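Local coordinates for protein citrate synthase (Sulfolobus solfataricus, PDB 1O7X) that belongs to the citrate synthase family and forms a largely helical enzyme subunit that pairs with a second copy in the assembly, at residues A[95-103]-A[127-135]. Residues are numbered along the deposited sequence; the frame is centred on the assembly and turned at random.
Sequences LLEVGTAAL and MATLVANVY
Leu-96 and Leu-130 interlock between two helices, each as a knob in a hole of the other. The CD1 methyl of Leu-96 enters a hole formed by Met-127, Leu-130, Val-131 and Val-134. It meets Met-127 CE at 3.6 Å and Val-134 CG2 at 3.7 Å. The Leu-96 and Val-134 side chains cross at about a right angle. Met-127 is bent at chi2 and chi3 (-79° and 27°), which turns its terminal methyl toward Leu-96. In return, Leu-130 sits among Leu-96, Gly-99, Thr-100 and Leu-103. Its CD1 lies 3.8 Å from the backbone C of Gly-99, and its CD2 faces the side of Gly-99 where a side chain would stand. Leu-103 comes tip to tip with Leu-130, CD1 to CD1 at 3.9 Å, and the Thr-100 CG2 methyl also borders the CD1 branch. At the other end, both methyls of Val-134 pack against Leu-95: CG1 meets Leu-95 CD1 at 3.7 Å, and CG2 lies 3.8 Å from Leu-95 CB. The two segment axes approach to 10.1 Å and run roughly antiparallel, at 139°.

Further out, Leu-210 of helix 202-213 packs on Leu-96 and Thr-100, while Val-79 of helix 77-85 touches Leu-103 and Leu-130. On helix 92-106, Glu-97 OE2 hydrogen-bonds Ser-204 OG of the second subunit.

The side-chain contacts between the helices are apolar and buried, so cohesion here depends on close fit and exclusion of water, joining helix 116-138 to a helix that also meets the partner subunit.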
loop_
_atom_site.group_PDB
_atom_site.type_symbol
_atom_site.label_atom_id
_atom_site.label_comp_id
_atom_site.label_asym_id
_atom_site.label_seq_id
_atom_site.Cartn_x
_atom_site.Cartn_y
_atom_site.Cartn_z
ATOM N N LEU A 95 -7.245 -2.488 -10.946
ATOM C CA LEU A 95 -6.548 -3.314 -11.940
ATOM C C LEU A 95 -5.088 -2.907 -11.921
ATOM O O LEU A 95 -4.264 -3.792 -12.051
ATOM C CB LEU A 95 -7.123 -3.197 -13.334
ATOM C CG LEU A 95 -8.511 -3.721 -13.687
ATOM C CD1 LEU A 95 -8.896 -3.377 -15.121
ATOM C CD2 LEU A 95 -8.605 -5.227 -13.519
ATOM N N LEU A 96 -4.748 -1.624 -11.767
ATOM C CA LEU A 96 -3.358 -1.197 -11.733
ATOM C C LEU A 96 -2.671 -1.856 -10.545
ATOM O O LEU A 96 -1.695 -2.579 -10.746
ATOM C CB LEU A 96 -3.279 0.312 -11.679
ATOM C CG LEU A 96 -2.877 1.206 -12.830
ATOM C CD1 LEU A 96 -2.487 0.467 -14.099
ATOM C CD2 LEU A 96 -3.986 2.227 -13.085
ATOM N N GLU A 97 -3.207 -1.715 -9.350
ATOM C CA GLU A 97 -2.766 -2.395 -8.132
ATOM C C GLU A 97 -2.426 -3.868 -8.377
ATOM O O GLU A 97 -1.363 -4.427 -8.022
ATOM C CB GLU A 97 -3.922 -2.229 -7.164
ATOM C CG GLU A 97 -3.806 -2.131 -5.662
ATOM C CD GLU A 97 -5.171 -1.823 -5.066
ATOM O OE1 GLU A 97 -6.107 -2.613 -5.351
ATOM O OE2 GLU A 97 -5.405 -0.839 -4.350
ATOM N N VAL A 98 -3.326 -4.598 -9.041
ATOM C CA VAL A 98 -3.055 -5.993 -9.355
ATOM C C VAL A 98 -1.804 -6.139 -10.210
ATOM O O VAL A 98 -1.005 -7.055 -10.055
ATOM C CB VAL A 98 -4.265 -6.571 -10.102
ATOM C CG1 VAL A 98 -3.942 -7.946 -10.624
ATOM C CG2 VAL A 98 -5.479 -6.637 -9.201
ATOM N N GLY A 99 -1.667 -5.313 -11.252
ATOM C CA GLY A 99 -0.548 -5.337 -12.172
ATOM C C GLY A 99 0.768 -4.955 -11.504
ATOM O O GLY A 99 1.807 -5.548 -11.834
ATOM N N THR A 100 0.752 -3.995 -10.574
ATOM C CA THR A 100 2.013 -3.617 -9.932
ATOM C C THR A 100 2.433 -4.665 -8.913
ATOM O O THR A 100 3.617 -4.961 -8.754
ATOM C CB THR A 100 1.891 -2.217 -9.308
ATOM O OG1 THR A 100 0.552 -2.098 -8.797
ATOM C CG2 THR A 100 2.107 -1.123 -10.342
ATOM N N ALA A 101 1.443 -5.248 -8.224
ATOM C CA ALA A 101 1.695 -6.375 -7.342
ATOM C C ALA A 101 2.212 -7.545 -8.180
ATOM O O ALA A 101 3.200 -8.204 -7.799
ATOM C CB ALA A 101 0.467 -6.775 -6.537
ATOM N N ALA A 102 1.589 -7.802 -9.341
ATOM C CA ALA A 102 2.129 -8.942 -10.118
ATOM C C ALA A 102 3.586 -8.654 -10.424
ATOM O O ALA A 102 4.433 -9.391 -9.924
ATOM C CB ALA A 102 1.241 -9.392 -11.246
ATOM N N LEU A 103 3.949 -7.519 -11.009
ATOM C CA LEU A 103 5.355 -7.168 -11.241
ATOM C C LEU A 103 6.269 -7.174 -10.018
ATOM O O LEU A 103 7.449 -7.567 -10.068
ATOM C CB LEU A 103 5.401 -5.786 -11.900
ATOM C CG LEU A 103 5.045 -5.717 -13.394
ATOM C CD1 LEU A 103 4.727 -4.288 -13.804
ATOM C CD2 LEU A 103 6.220 -6.274 -14.173
ATOM N N MET A 127 4.688 1.118 -16.593
ATOM C CA MET A 127 3.425 1.714 -16.200
ATOM C C MET A 127 2.629 2.128 -17.440
ATOM O O MET A 127 1.436 1.828 -17.557
ATOM C CB MET A 127 3.573 2.909 -15.257
ATOM C CG MET A 127 3.551 2.554 -13.786
ATOM S SD MET A 127 1.979 2.231 -12.991
ATOM C CE MET A 127 0.920 1.649 -14.287
ATOM N N ALA A 128 3.296 2.712 -18.442
ATOM C CA ALA A 128 2.587 3.009 -19.686
ATOM C C ALA A 128 1.904 1.767 -20.241
ATOM O O ALA A 128 0.751 1.841 -20.693
ATOM C CB ALA A 128 3.520 3.620 -20.715
ATOM N N THR A 129 2.585 0.631 -20.270
ATOM C CA THR A 129 1.998 -0.629 -20.745
ATOM C C THR A 129 0.803 -1.041 -19.877
ATOM O O THR A 129 -0.280 -1.353 -20.383
ATOM C CB THR A 129 3.078 -1.731 -20.747
ATOM O OG1 THR A 129 4.064 -1.340 -21.711
ATOM C CG2 THR A 129 2.560 -3.100 -21.106
ATOM N N LEU A 130 0.977 -0.958 -18.553
ATOM C CA LEU A 130 -0.087 -1.291 -17.625
ATOM C C LEU A 130 -1.318 -0.457 -17.946
ATOM O O LEU A 130 -2.380 -0.963 -18.343
ATOM C CB LEU A 130 0.348 -1.178 -16.164
ATOM C CG LEU A 130 1.194 -2.332 -15.588
ATOM C CD1 LEU A 130 1.447 -2.187 -14.090
ATOM C CD2 LEU A 130 0.548 -3.691 -15.836
ATOM N N VAL A 131 -1.168 0.862 -17.854
ATOM C CA VAL A 131 -2.243 1.797 -18.144
ATOM C C VAL A 131 -2.872 1.566 -19.502
ATOM O O VAL A 131 -4.109 1.499 -19.674
ATOM C CB VAL A 131 -1.681 3.213 -18.024
ATOM C CG1 VAL A 131 -2.763 4.258 -18.191
ATOM C CG2 VAL A 131 -1.029 3.345 -16.658
ATOM N N ALA A 132 -2.034 1.372 -20.527
ATOM C CA ALA A 132 -2.606 1.128 -21.856
ATOM C C ALA A 132 -3.498 -0.098 -21.803
ATOM O O ALA A 132 -4.643 -0.022 -22.255
ATOM C CB ALA A 132 -1.482 1.024 -22.870
ATOM N N ASN A 133 -2.996 -1.198 -21.213
ATOM C CA ASN A 133 -3.751 -2.454 -21.162
ATOM C C ASN A 133 -4.870 -2.565 -20.166
ATOM O O ASN A 133 -5.795 -3.355 -20.370
ATOM C CB ASN A 133 -2.760 -3.616 -21.058
ATOM C CG ASN A 133 -2.059 -3.646 -22.419
ATOM O OD1 ASN A 133 -2.731 -4.010 -23.384
ATOM N ND2 ASN A 133 -0.804 -3.238 -22.442
ATOM N N VAL A 134 -4.894 -1.724 -19.140
ATOM C CA VAL A 134 -6.046 -1.720 -18.220
ATOM C C VAL A 134 -7.202 -1.142 -19.045
ATOM O O VAL A 134 -8.338 -1.601 -18.936
ATOM C CB VAL A 134 -5.787 -0.877 -16.976
ATOM C CG1 VAL A 134 -7.091 -0.431 -16.319
ATOM C CG2 VAL A 134 -4.897 -1.621 -16.000
ATOM N N TYR A 135 -6.886 -0.127 -19.864
ATOM C CA TYR A 135 -7.862 0.434 -20.763
ATOM C C TYR A 135 -8.379 -0.585 -21.776
ATOM O O TYR A 135 -9.598 -0.735 -21.921
ATOM C CB TYR A 135 -7.253 1.609 -21.532
ATOM C CG TYR A 135 -8.147 2.138 -22.626
ATOM C CD1 TYR A 135 -9.468 2.472 -22.345
ATOM C CD2 TYR A 135 -7.708 2.277 -23.936
ATOM C CE1 TYR A 135 -10.309 2.977 -23.316
ATOM C CE2 TYR A 135 -8.551 2.762 -24.927
ATOM C CZ TYR A 135 -9.837 3.132 -24.607
ATOM O OH TYR A 135 -10.690 3.655 -25.557
#